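Local coordinates for CRISPR-associated endoribonuclease Cas6 1 (Methanocaldococcus jannaschii DSM 2661, PDB 5YI6), which probably cleaves CRISPR transcripts as an RNA-binding endoribonuclease, yielding crRNA for adaptive immunity against viruses and other mobile genetic elements, at residues Met180-Glu185 / Phe209-Asp214; Asn165-Tyr170 / Tyr215-Phe220; Ile19-Gln24 / Glu70-Ile75; Leu11-Phe16 / Gly107-Phe112. All coordinates share one frame; numbering follows the deposited sequence.

Two pairs of neighbouring contacts illustrate how a two-lobed Cas6 protein is assembled. Contacts 1 and 2 lie in the C-terminal half, their centres about 10 Å apart. They touch directly: Lys-167 of contact 2 reaches the Asn-181 side chain of contact 1, and Met-180 packs on Tyr-170. Contacts 3 and 4, about 11 Å apart between centres, form a similar pair on the opposite side of the chain's centre, where Ile-19 packs on Phe-111. Between the pairs, the centres of contacts 1 and 3 stand about 33 Å apart. Contact 2 comes nearest to the probable catalytic apparatus, with the side chains of Lys-169 and Lys-53, the likely transition-state stabiliser, about 8 Å apart.

Contact 1 (Met180-Glu185 / Phe209-Asp214); sequences MNFEFE and FKVWGD
Glu-183 and Trp-212 meet with an aliphatic carbon over an aromatic face: CB of Glu-183 lies 3.8 Å from the centroid of the indole five-membered ring. The first torsion of Trp-212 (chi1 61°) wedges CG between its own backbone N and carbonyl carbon, and from there the indole leans across the neighbouring strand. Its far end approaches the backbone, with CZ3 3.7 Å from Phe-184 C, while Glu-185 CB lies at the ring edge. Beneath this cover Glu-183 and Trp-212 exchange two backbone hydrogen bonds, as do Glu-185 and Lys-210. Where the pairing ends, Asp-214 extends it: its N gives a 2.9 Å bond to Asn-181 O, and its OD2 takes Asn-181 N at 2.7 Å through the anti lone pair. On the other face Phe-184 CB packs against Val-211 CG1 at 3.9 Å, and the Phe-184 and Phe-209 rings meet obliquely.

Polar neighbours position the Glu-183 carboxylate. Asn-181 ND2 bonds to its OE2 at 2.9 Å from above the carboxylate plane; Tyr-159 and Lys-163 hold OE1, and Lys-167 holds Asn-181 OD1. The face bearing Phe-182 and Phe-184 is backed by helices 158-174 and 215-224. This is an antiparallel beta hairpin, made of strands 182-195 and 201-213, at the edge of a four-stranded sheet whose strand order and paired helices match the ferredoxin-like fold of RAMP proteins.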
# COMPACT_ATOMS: atom_id res chain seq x y z
N MET A 180 -7.14 -16.29 -15.12
CA MET A 180 -7.37 -16.74 -13.76
C MET A 180 -8.55 -15.98 -13.18
O MET A 180 -9.02 -14.97 -13.71
CB MET A 180 -6.12 -16.55 -12.90
CG MET A 180 -5.03 -17.50 -13.26
SD MET A 180 -3.55 -17.32 -12.27
CE MET A 180 -2.98 -15.70 -12.88
N ASN A 181 -9.02 -16.47 -12.04
CA ASN A 181 -10.14 -15.86 -11.38
C ASN A 181 -9.96 -16.03 -9.87
O ASN A 181 -9.19 -16.87 -9.41
CB ASN A 181 -11.46 -16.46 -11.86
CG ASN A 181 -12.66 -15.76 -11.28
OD1 ASN A 181 -12.81 -14.55 -11.44
ND2 ASN A 181 -13.54 -16.52 -10.63
N PHE A 182 -10.64 -15.17 -9.13
CA PHE A 182 -10.74 -15.36 -7.69
C PHE A 182 -12.08 -14.82 -7.25
O PHE A 182 -12.79 -14.14 -8.01
CB PHE A 182 -9.57 -14.70 -6.94
CG PHE A 182 -9.71 -13.20 -6.77
CD1 PHE A 182 -10.05 -12.66 -5.54
CD2 PHE A 182 -9.47 -12.33 -7.84
CE1 PHE A 182 -10.17 -11.29 -5.37
CE2 PHE A 182 -9.57 -10.95 -7.66
CZ PHE A 182 -9.93 -10.43 -6.43
N GLU A 183 -12.45 -15.14 -6.01
CA GLU A 183 -13.67 -14.64 -5.38
C GLU A 183 -13.33 -14.26 -3.94
O GLU A 183 -12.27 -14.61 -3.42
CB GLU A 183 -14.80 -15.68 -5.41
CG GLU A 183 -15.04 -16.31 -6.78
CD GLU A 183 -15.72 -15.37 -7.78
OE1 GLU A 183 -16.19 -14.28 -7.39
OE2 GLU A 183 -15.83 -15.77 -8.96
N PHE A 184 -14.24 -13.54 -3.31
CA PHE A 184 -13.99 -13.13 -1.94
C PHE A 184 -15.28 -12.88 -1.20
O PHE A 184 -16.35 -12.70 -1.79
CB PHE A 184 -13.06 -11.90 -1.89
CG PHE A 184 -13.63 -10.63 -2.47
CD1 PHE A 184 -14.19 -9.66 -1.65
CD2 PHE A 184 -13.50 -10.37 -3.83
CE1 PHE A 184 -14.67 -8.45 -2.21
CE2 PHE A 184 -13.96 -9.18 -4.39
CZ PHE A 184 -14.55 -8.21 -3.58
N GLU A 185 -15.16 -12.83 0.12
CA GLU A 185 -16.28 -12.50 0.98
C GLU A 185 -15.78 -11.48 1.99
O GLU A 185 -14.82 -11.74 2.72
CB GLU A 185 -16.84 -13.73 1.68
CG GLU A 185 -17.96 -13.37 2.64
CD GLU A 185 -18.45 -14.55 3.47
OE1 GLU A 185 -17.99 -15.69 3.22
OE2 GLU A 185 -19.29 -14.33 4.36
N PHE A 209 -11.35 -9.69 4.64
CA PHE A 209 -12.09 -10.49 3.66
C PHE A 209 -11.44 -11.85 3.46
O PHE A 209 -10.23 -12.00 3.60
CB PHE A 209 -12.26 -9.76 2.29
CG PHE A 209 -10.96 -9.33 1.60
CD1 PHE A 209 -10.54 -9.97 0.44
CD2 PHE A 209 -10.24 -8.22 2.05
CE1 PHE A 209 -9.37 -9.55 -0.24
CE2 PHE A 209 -9.07 -7.81 1.39
CZ PHE A 209 -8.64 -8.47 0.23
N LYS A 210 -12.27 -12.84 3.18
CA LYS A 210 -11.82 -14.18 2.81
C LYS A 210 -11.67 -14.24 1.30
O LYS A 210 -12.46 -13.63 0.59
CB LYS A 210 -12.86 -15.21 3.24
CG LYS A 210 -12.85 -15.52 4.72
CD LYS A 210 -13.73 -16.72 5.01
CE LYS A 210 -15.20 -16.33 5.07
NZ LYS A 210 -15.90 -16.36 3.74
N VAL A 211 -10.68 -14.99 0.83
CA VAL A 211 -10.47 -15.15 -0.61
C VAL A 211 -10.37 -16.61 -0.98
O VAL A 211 -9.93 -17.45 -0.19
CB VAL A 211 -9.20 -14.43 -1.15
CG1 VAL A 211 -9.37 -12.96 -1.13
CG2 VAL A 211 -7.93 -14.89 -0.33
N TRP A 212 -10.74 -16.91 -2.22
CA TRP A 212 -10.52 -18.24 -2.76
C TRP A 212 -10.42 -18.10 -4.28
O TRP A 212 -10.76 -17.06 -4.86
CB TRP A 212 -11.63 -19.21 -2.30
CG TRP A 212 -13.05 -18.85 -2.74
CD1 TRP A 212 -13.70 -19.33 -3.85
CD2 TRP A 212 -13.97 -18.00 -2.08
NE1 TRP A 212 -14.95 -18.82 -3.92
CE2 TRP A 212 -15.15 -18.00 -2.84
CE3 TRP A 212 -13.92 -17.22 -0.91
CZ2 TRP A 212 -16.27 -17.27 -2.48
CZ3 TRP A 212 -15.02 -16.49 -0.55
CH2 TRP A 212 -16.19 -16.51 -1.35
N GLY A 213 -9.93 -19.15 -4.93
CA GLY A 213 -9.71 -19.12 -6.37
C GLY A 213 -8.26 -19.41 -6.70
O GLY A 213 -7.58 -20.16 -6.00
N ASP A 214 -7.79 -18.78 -7.79
CA ASP A 214 -6.47 -19.10 -8.31
C ASP A 214 -5.39 -18.41 -7.47
O ASP A 214 -5.37 -17.18 -7.36
CB ASP A 214 -6.36 -18.67 -9.78
CG ASP A 214 -7.26 -19.50 -10.68
OD1 ASP A 214 -7.29 -20.73 -10.50
OD2 ASP A 214 -7.99 -18.92 -11.52

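Contact 2 (Asn165-Tyr170 / Tyr215-Phe220); sequences NLKKKY and YDLIKF
Leu-217 is the first residue of 215-220 to engage the other helix, lying alongside Leu-166 but running the other way, so that its CD1 rests 3.9 Å from Leu-166 CD2. The same CD1 also meets Tyr-170 CD1, at 4.1 Å, while Leu-217 CD2 touches the aliphatic part of Lys-167. One turn later comes Phe-220, whose trans first torsion (chi1 178°) sends the ring straight at helix 158-174. Tyr-170 turns its edge to the face of this ring in a T-shaped pair, centroids 5.4 Å apart and planes at 73°. Tyr-170 CB lies over that face too. Lys-169 CB approaches the ring edge in plane, 3.7 Å from Phe-220 CE2, and Leu-166 CD1 sits 3.8 Å from Phe-220 CD2.

The two segments are perpendicular, their axes 10.3 Å apart at closest approach. Polar groups are led out of the seam: Lys-169 NZ is held by Asn-165 OD1, Asn-230 OD1 and the carbonyls of Gly-225 and Gly-227. The chemistry is therefore that of an apolar helix crossing, fixed by the interlocking of leucine methyls and two aromatic rings rather than by directed bonds.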
# COMPACT_ATOMS: atom_id res chain seq x y z
N ASN A 165 -10.27 -4.76 -11.79
CA ASN A 165 -9.06 -3.99 -11.61
C ASN A 165 -7.85 -4.92 -11.46
O ASN A 165 -6.81 -4.70 -12.10
CB ASN A 165 -9.18 -3.10 -10.37
CG ASN A 165 -7.84 -2.52 -9.95
OD1 ASN A 165 -7.07 -3.16 -9.23
ND2 ASN A 165 -7.55 -1.34 -10.45
N LEU A 166 -7.98 -5.97 -10.63
CA LEU A 166 -6.82 -6.84 -10.41
C LEU A 166 -6.43 -7.57 -11.70
O LEU A 166 -5.25 -7.68 -12.01
CB LEU A 166 -7.09 -7.87 -9.31
CG LEU A 166 -5.81 -8.55 -8.76
CD1 LEU A 166 -4.92 -7.49 -8.11
CD2 LEU A 166 -6.11 -9.68 -7.79
N LYS A 167 -7.43 -8.06 -12.45
CA LYS A 167 -7.12 -8.78 -13.68
C LYS A 167 -6.48 -7.85 -14.72
O LYS A 167 -5.50 -8.23 -15.39
CB LYS A 167 -8.41 -9.40 -14.23
CG LYS A 167 -8.99 -10.49 -13.29
CD LYS A 167 -10.36 -10.97 -13.79
CE LYS A 167 -10.89 -12.15 -12.96
NZ LYS A 167 -12.31 -12.53 -13.31
N LYS A 168 -6.98 -6.61 -14.83
CA LYS A 168 -6.36 -5.68 -15.78
C LYS A 168 -4.93 -5.33 -15.38
O LYS A 168 -4.05 -5.21 -16.24
CB LYS A 168 -7.21 -4.42 -15.88
CG LYS A 168 -8.55 -4.65 -16.59
CD LYS A 168 -9.38 -3.37 -16.60
CE LYS A 168 -10.83 -3.64 -16.99
NZ LYS A 168 -11.74 -2.58 -16.45
N LYS A 169 -4.70 -5.11 -14.08
CA LYS A 169 -3.34 -4.83 -13.59
C LYS A 169 -2.42 -6.00 -13.84
O LYS A 169 -1.25 -5.81 -14.19
CB LYS A 169 -3.34 -4.50 -12.07
CG LYS A 169 -3.84 -3.14 -11.72
CD LYS A 169 -3.46 -2.79 -10.22
CE LYS A 169 -3.78 -3.96 -9.27
NZ LYS A 169 -4.23 -3.42 -7.92
N TYR A 170 -2.93 -7.23 -13.63
CA TYR A 170 -2.14 -8.42 -13.93
C TYR A 170 -1.67 -8.40 -15.39
O TYR A 170 -0.48 -8.62 -15.67
CB TYR A 170 -2.96 -9.69 -13.66
CG TYR A 170 -2.21 -10.95 -13.89
CD1 TYR A 170 -1.66 -11.65 -12.82
CD2 TYR A 170 -2.04 -11.47 -15.18
CE1 TYR A 170 -0.96 -12.82 -13.02
CE2 TYR A 170 -1.34 -12.62 -15.39
CZ TYR A 170 -0.80 -13.30 -14.31
OH TYR A 170 -0.09 -14.45 -14.51
N TYR A 215 -4.50 -19.22 -6.89
CA TYR A 215 -3.45 -18.72 -6.02
C TYR A 215 -2.59 -17.67 -6.71
O TYR A 215 -2.29 -16.63 -6.11
CB TYR A 215 -2.59 -19.89 -5.55
CG TYR A 215 -1.37 -19.48 -4.76
CD1 TYR A 215 -1.47 -19.17 -3.40
CD2 TYR A 215 -0.13 -19.43 -5.36
CE1 TYR A 215 -0.33 -18.83 -2.67
CE2 TYR A 215 1.00 -19.05 -4.64
CZ TYR A 215 0.89 -18.76 -3.30
OH TYR A 215 2.02 -18.40 -2.59
N ASP A 216 -2.20 -17.89 -7.98
CA ASP A 216 -1.27 -16.94 -8.61
C ASP A 216 -1.90 -15.55 -8.78
O ASP A 216 -1.20 -14.53 -8.68
CB ASP A 216 -0.81 -17.50 -9.97
CG ASP A 216 0.21 -18.60 -9.81
OD1 ASP A 216 0.72 -18.79 -8.69
OD2 ASP A 216 0.47 -19.30 -10.81
N LEU A 217 -3.21 -15.49 -9.01
CA LEU A 217 -3.86 -14.18 -9.12
C LEU A 217 -3.99 -13.51 -7.75
O LEU A 217 -3.80 -12.30 -7.62
CB LEU A 217 -5.23 -14.33 -9.79
CG LEU A 217 -6.05 -13.05 -10.01
CD1 LEU A 217 -5.24 -11.99 -10.76
CD2 LEU A 217 -7.34 -13.37 -10.77
N ILE A 218 -4.40 -14.28 -6.74
CA ILE A 218 -4.47 -13.70 -5.39
C ILE A 218 -3.09 -13.20 -4.95
O ILE A 218 -2.97 -12.12 -4.35
CB ILE A 218 -5.05 -14.74 -4.40
CG1 ILE A 218 -6.50 -15.07 -4.81
CG2 ILE A 218 -4.99 -14.20 -2.96
CD1 ILE A 218 -7.07 -16.30 -4.05
N LYS A 219 -2.04 -13.98 -5.25
CA LYS A 219 -0.67 -13.63 -4.91
C LYS A 219 -0.25 -12.33 -5.59
O LYS A 219 0.48 -11.51 -5.01
CB LYS A 219 0.25 -14.77 -5.33
CG LYS A 219 1.72 -14.47 -5.27
CD LYS A 219 2.57 -15.68 -5.66
CE LYS A 219 4.05 -15.34 -5.56
NZ LYS A 219 4.48 -14.25 -6.48
N PHE A 220 -0.70 -12.12 -6.84
CA PHE A 220 -0.45 -10.84 -7.48
C PHE A 220 -1.13 -9.69 -6.73
O PHE A 220 -0.52 -8.64 -6.52
CB PHE A 220 -0.91 -10.87 -8.94
CG PHE A 220 -0.74 -9.58 -9.66
CD1 PHE A 220 0.52 -9.17 -10.09
CD2 PHE A 220 -1.87 -8.76 -9.93
CE1 PHE A 220 0.69 -7.93 -10.78
CE2 PHE A 220 -1.72 -7.52 -10.61
CZ PHE A 220 -0.44 -7.13 -11.06

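Contact 3 (Ile19-Gln24 / Glu70-Ile75); sequences IPYNHQ and EGIETI
The first torsion of Tyr-21 (chi1 -69°) points CG opposite its own carbonyl carbon, and chi2 of -58° turns the ring flat over Gly-71. The result is a CH-pi contact: Gly-71 CA stands over the middle of the ring, 3.4 Å from its centroid and almost on the normal. Gly-71 N lies over the same face, 3.2 Å from Tyr-21 CE2. Lacking a side chain, Gly-71 brings its CA within 4.0 Å of Pro-20 CA. Ile-72 then crosses the tyrosine at about a right angle and brings its CD1 to 3.6 Å from Tyr-21 CE1, while the hydroxyl at the far end of the ring bonds to the carbonyl of Arg-68.

Behind the ring the backbones pair antiparallel. Ile-19 N donates to Ile-72 O at 2.8 Å, and Ile-72 N returns a bond to Ile-19 O. Beyond Gly-71, Tyr-21 N reaches Glu-70 O at 3.0 Å, in the carbonyl plane and on a lone pair. A water also donates to Glu-70 O and accepts from Asn-22 N, tying the start of one segment to the turn of the other.

That turn, a type I turn from Pro-20 to His-23, closes on Pro-20 O, which accepts both His-23 N and His-23 ND1, the latter at 3.0 Å in the imidazole plane. With NE2 bonded to Leu-60 N, and Ile-19 CG2 over one face, the imidazole is fixed in rotation. Chemically, three backbone hydrogen bonds set the register, and the Tyr-21 ring on Gly-71 and Ile-72 adds apolar contact at the turn into helix 23-35.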
# COMPACT_ATOMS: atom_id res chain seq x y z
N ILE A 19 2.53 9.59 15.82
CA ILE A 19 2.36 9.54 14.37
C ILE A 19 0.92 9.98 14.08
O ILE A 19 -0.02 9.23 14.43
CB ILE A 19 2.64 8.15 13.80
CG1 ILE A 19 4.03 7.63 14.25
CG2 ILE A 19 2.41 8.12 12.24
CD1 ILE A 19 5.16 8.59 14.10
N PRO A 20 0.71 11.14 13.45
CA PRO A 20 -0.66 11.64 13.24
C PRO A 20 -1.54 10.66 12.49
O PRO A 20 -1.06 9.88 11.65
CB PRO A 20 -0.44 12.91 12.40
CG PRO A 20 0.96 13.31 12.65
CD PRO A 20 1.73 12.02 12.88
N TYR A 21 -2.84 10.70 12.81
CA TYR A 21 -3.82 9.89 12.08
C TYR A 21 -3.81 10.20 10.59
O TYR A 21 -4.09 9.32 9.78
CB TYR A 21 -5.24 10.15 12.61
CG TYR A 21 -5.42 9.60 14.00
CD1 TYR A 21 -5.21 8.25 14.25
CD2 TYR A 21 -5.81 10.43 15.05
CE1 TYR A 21 -5.36 7.73 15.53
CE2 TYR A 21 -5.97 9.92 16.34
CZ TYR A 21 -5.74 8.57 16.56
OH TYR A 21 -5.89 8.01 17.82
N ASN A 22 -3.50 11.44 10.22
CA ASN A 22 -3.54 11.81 8.82
C ASN A 22 -2.19 11.64 8.14
O ASN A 22 -1.95 12.27 7.10
CB ASN A 22 -4.07 13.24 8.66
CG ASN A 22 -3.08 14.29 9.14
OD1 ASN A 22 -2.06 13.99 9.75
ND2 ASN A 22 -3.39 15.55 8.86
N HIS A 23 -1.31 10.77 8.67
CA HIS A 23 0.04 10.72 8.12
C HIS A 23 0.12 10.14 6.71
O HIS A 23 1.15 10.31 6.08
CB HIS A 23 0.99 9.90 9.02
CG HIS A 23 0.76 8.43 8.95
ND1 HIS A 23 -0.09 7.76 9.81
CD2 HIS A 23 1.31 7.48 8.15
CE1 HIS A 23 -0.09 6.47 9.51
NE2 HIS A 23 0.75 6.27 8.51
N GLN A 24 -0.88 9.38 6.25
CA GLN A 24 -0.68 8.64 5.00
C GLN A 24 -0.29 9.57 3.85
O GLN A 24 0.57 9.24 3.04
CB GLN A 24 -1.93 7.83 4.63
CG GLN A 24 -1.68 6.71 3.54
CD GLN A 24 -1.53 7.23 2.14
OE1 GLN A 24 -2.10 8.28 1.77
NE2 GLN A 24 -0.75 6.49 1.31
N GLU A 70 -4.35 13.18 18.56
CA GLU A 70 -3.90 13.52 17.21
C GLU A 70 -3.34 12.34 16.43
O GLU A 70 -3.14 12.47 15.22
CB GLU A 70 -2.84 14.63 17.27
CG GLU A 70 -3.37 15.93 17.85
CD GLU A 70 -4.51 16.53 17.01
OE1 GLU A 70 -4.56 16.29 15.77
OE2 GLU A 70 -5.38 17.22 17.59
N GLY A 71 -3.09 11.20 17.07
CA GLY A 71 -2.52 10.07 16.37
C GLY A 71 -2.19 8.94 17.33
O GLY A 71 -2.69 8.90 18.46
N ILE A 72 -1.32 8.06 16.86
CA ILE A 72 -0.88 6.89 17.61
C ILE A 72 0.54 7.16 18.08
O ILE A 72 1.45 7.40 17.28
CB ILE A 72 -0.94 5.60 16.77
CG1 ILE A 72 -2.35 5.39 16.22
CG2 ILE A 72 -0.45 4.40 17.60
CD1 ILE A 72 -3.43 5.23 17.28
N GLU A 73 0.73 7.11 19.39
CA GLU A 73 2.04 7.29 19.98
C GLU A 73 2.83 5.99 19.93
O GLU A 73 2.29 4.93 20.26
CB GLU A 73 1.90 7.75 21.44
CG GLU A 73 3.28 7.87 22.09
CD GLU A 73 3.18 8.21 23.57
OE1 GLU A 73 2.08 8.50 24.00
OE2 GLU A 73 4.21 8.15 24.25
N THR A 74 4.10 6.06 19.51
CA THR A 74 5.01 4.93 19.62
C THR A 74 5.88 5.15 20.85
O THR A 74 6.63 6.14 20.95
CB THR A 74 5.85 4.71 18.35
OG1 THR A 74 6.89 3.79 18.67
CG2 THR A 74 6.50 6.00 17.84
N ILE A 75 5.71 4.25 21.82
CA ILE A 75 6.37 4.38 23.11
C ILE A 75 7.87 4.19 22.95
O ILE A 75 8.67 4.96 23.51
CB ILE A 75 5.74 3.39 24.11
CG1 ILE A 75 4.25 3.71 24.29
CG2 ILE A 75 6.46 3.39 25.48
CD1 ILE A 75 3.46 2.60 25.00
O HOH W 1 -4.00 13.59 12.41

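Contact 4 (Leu11-Phe16 / Gly107-Phe112); sequences LQTDNF and GNVEFF
Gln-12 and Phe-112 supply the backbone hydrogen bonds of this contact, a reciprocal antiparallel pair with Phe-112 N to Gln-12 O at 2.7 Å and Gln-12 N to Phe-112 O at 2.9 Å. Next along the chain a side chain adds to these bonds: Thr-13 OG1 donates to Glu-110 O at 2.7 Å, coming from above the carbonyl plane. With chi1 at -172° the hydroxyl extends away from its own N toward the Glu-110 carbonyl. A water accepts from Glu-110 N and donates a weak bond to the same OG1. Gln-12 NE2 is gripped by Thr-13 O, lying in the plane of the amide, and by Asp-76 O.

The apolar contacts gather round the Phe-111 ring, which is sandwiched. Leu-11 CD1 lies over one face, 4.2 Å from the ring centroid, and Val-109 CG1 covers the opposite face. Leu-11 CB adds a contact of 3.6 Å to Phe-111 CD1, and Thr-13 CG2 stands 3.8 Å from Phe-111 CE1. The other ring, Phe-112, meets Gln-12 O at its edge and makes a cation-pi interaction with Lys-103.

Strand 5-12 lies here between strands 78-85 and 109-118 of an antiparallel sheet, with 103-106 beyond as an edge strand. Val-109 reaches across to Thr-17 and Ile-19 of strand 17-20, joining this sheet to the smaller three-stranded one.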
# COMPACT_ATOMS: atom_id res chain seq x y z
N LEU A 11 11.78 1.14 11.24
CA LEU A 11 12.07 2.55 11.40
C LEU A 11 12.20 2.88 12.88
O LEU A 11 11.55 2.26 13.72
CB LEU A 11 10.95 3.41 10.78
CG LEU A 11 10.62 3.12 9.31
CD1 LEU A 11 9.39 3.94 8.85
CD2 LEU A 11 11.81 3.49 8.46
N GLN A 12 12.97 3.92 13.18
CA GLN A 12 13.18 4.32 14.58
C GLN A 12 13.17 5.83 14.66
O GLN A 12 13.96 6.49 13.96
CB GLN A 12 14.51 3.76 15.10
CG GLN A 12 14.86 4.21 16.53
CD GLN A 12 14.19 3.35 17.56
OE1 GLN A 12 14.54 2.18 17.70
NE2 GLN A 12 13.25 3.91 18.31
N THR A 13 12.29 6.38 15.49
CA THR A 13 12.30 7.82 15.80
C THR A 13 12.40 7.97 17.32
O THR A 13 12.70 7.00 18.03
CB THR A 13 11.06 8.51 15.23
OG1 THR A 13 11.19 9.93 15.39
CG2 THR A 13 9.77 8.03 15.92
N ASP A 14 12.20 9.18 17.83
CA ASP A 14 12.32 9.37 19.29
C ASP A 14 11.24 8.61 20.05
O ASP A 14 10.10 8.49 19.61
CB ASP A 14 12.22 10.84 19.65
CG ASP A 14 13.36 11.64 19.06
OD1 ASP A 14 14.49 11.11 18.99
OD2 ASP A 14 13.12 12.78 18.64
N ASN A 15 11.61 8.11 21.25
CA ASN A 15 10.58 7.56 22.13
C ASN A 15 9.45 8.57 22.33
O ASN A 15 9.66 9.79 22.35
CB ASN A 15 11.17 7.21 23.51
CG ASN A 15 12.22 6.12 23.43
OD1 ASN A 15 12.23 5.33 22.50
ND2 ASN A 15 13.12 6.09 24.41
N PHE A 16 8.23 8.03 22.48
CA PHE A 16 6.99 8.74 22.79
C PHE A 16 6.50 9.59 21.63
O PHE A 16 5.70 10.49 21.83
CB PHE A 16 7.10 9.61 24.06
CG PHE A 16 7.74 8.89 25.23
CD1 PHE A 16 7.11 7.78 25.80
CD2 PHE A 16 8.99 9.27 25.71
CE1 PHE A 16 7.70 7.09 26.87
CE2 PHE A 16 9.60 8.58 26.77
CZ PHE A 16 8.94 7.50 27.36
N GLY A 107 6.06 13.94 7.33
CA GLY A 107 5.54 15.13 7.98
C GLY A 107 6.62 15.73 8.86
O GLY A 107 7.71 16.08 8.40
N ASN A 108 6.34 15.83 10.16
CA ASN A 108 7.30 16.38 11.11
C ASN A 108 8.08 15.30 11.86
O ASN A 108 8.80 15.62 12.81
CB ASN A 108 6.58 17.28 12.12
CG ASN A 108 6.01 18.53 11.48
OD1 ASN A 108 6.64 19.12 10.59
ND2 ASN A 108 4.81 18.91 11.89
N VAL A 109 7.91 14.03 11.51
CA VAL A 109 8.57 12.94 12.23
C VAL A 109 9.75 12.45 11.41
O VAL A 109 9.58 12.09 10.25
CB VAL A 109 7.60 11.77 12.52
CG1 VAL A 109 8.38 10.63 13.18
CG2 VAL A 109 6.37 12.25 13.34
N GLU A 110 10.92 12.41 12.02
CA GLU A 110 12.13 11.91 11.39
C GLU A 110 12.43 10.49 11.87
O GLU A 110 12.58 10.26 13.07
CB GLU A 110 13.30 12.84 11.73
CG GLU A 110 14.56 12.51 10.99
CD GLU A 110 14.51 13.03 9.57
OE1 GLU A 110 13.77 14.02 9.33
OE2 GLU A 110 15.17 12.44 8.69
N PHE A 111 12.55 9.55 10.93
CA PHE A 111 12.91 8.17 11.23
C PHE A 111 14.32 7.85 10.76
O PHE A 111 14.75 8.30 9.69
CB PHE A 111 11.96 7.18 10.53
CG PHE A 111 10.56 7.29 10.97
CD1 PHE A 111 10.13 6.64 12.12
CD2 PHE A 111 9.62 7.98 10.19
CE1 PHE A 111 8.81 6.71 12.54
CE2 PHE A 111 8.30 8.06 10.60
CZ PHE A 111 7.87 7.42 11.76
N PHE A 112 15.02 7.01 11.52
CA PHE A 112 16.15 6.27 11.00
C PHE A 112 15.65 4.98 10.37
O PHE A 112 14.77 4.32 10.93
CB PHE A 112 17.14 5.92 12.11
CG PHE A 112 17.83 7.12 12.71
CD1 PHE A 112 18.98 7.64 12.14
CD2 PHE A 112 17.32 7.73 13.85
CE1 PHE A 112 19.62 8.74 12.69
CE2 PHE A 112 17.96 8.83 14.40
CZ PHE A 112 19.11 9.34 13.82
O HOH W 2 11.29 13.26 14.74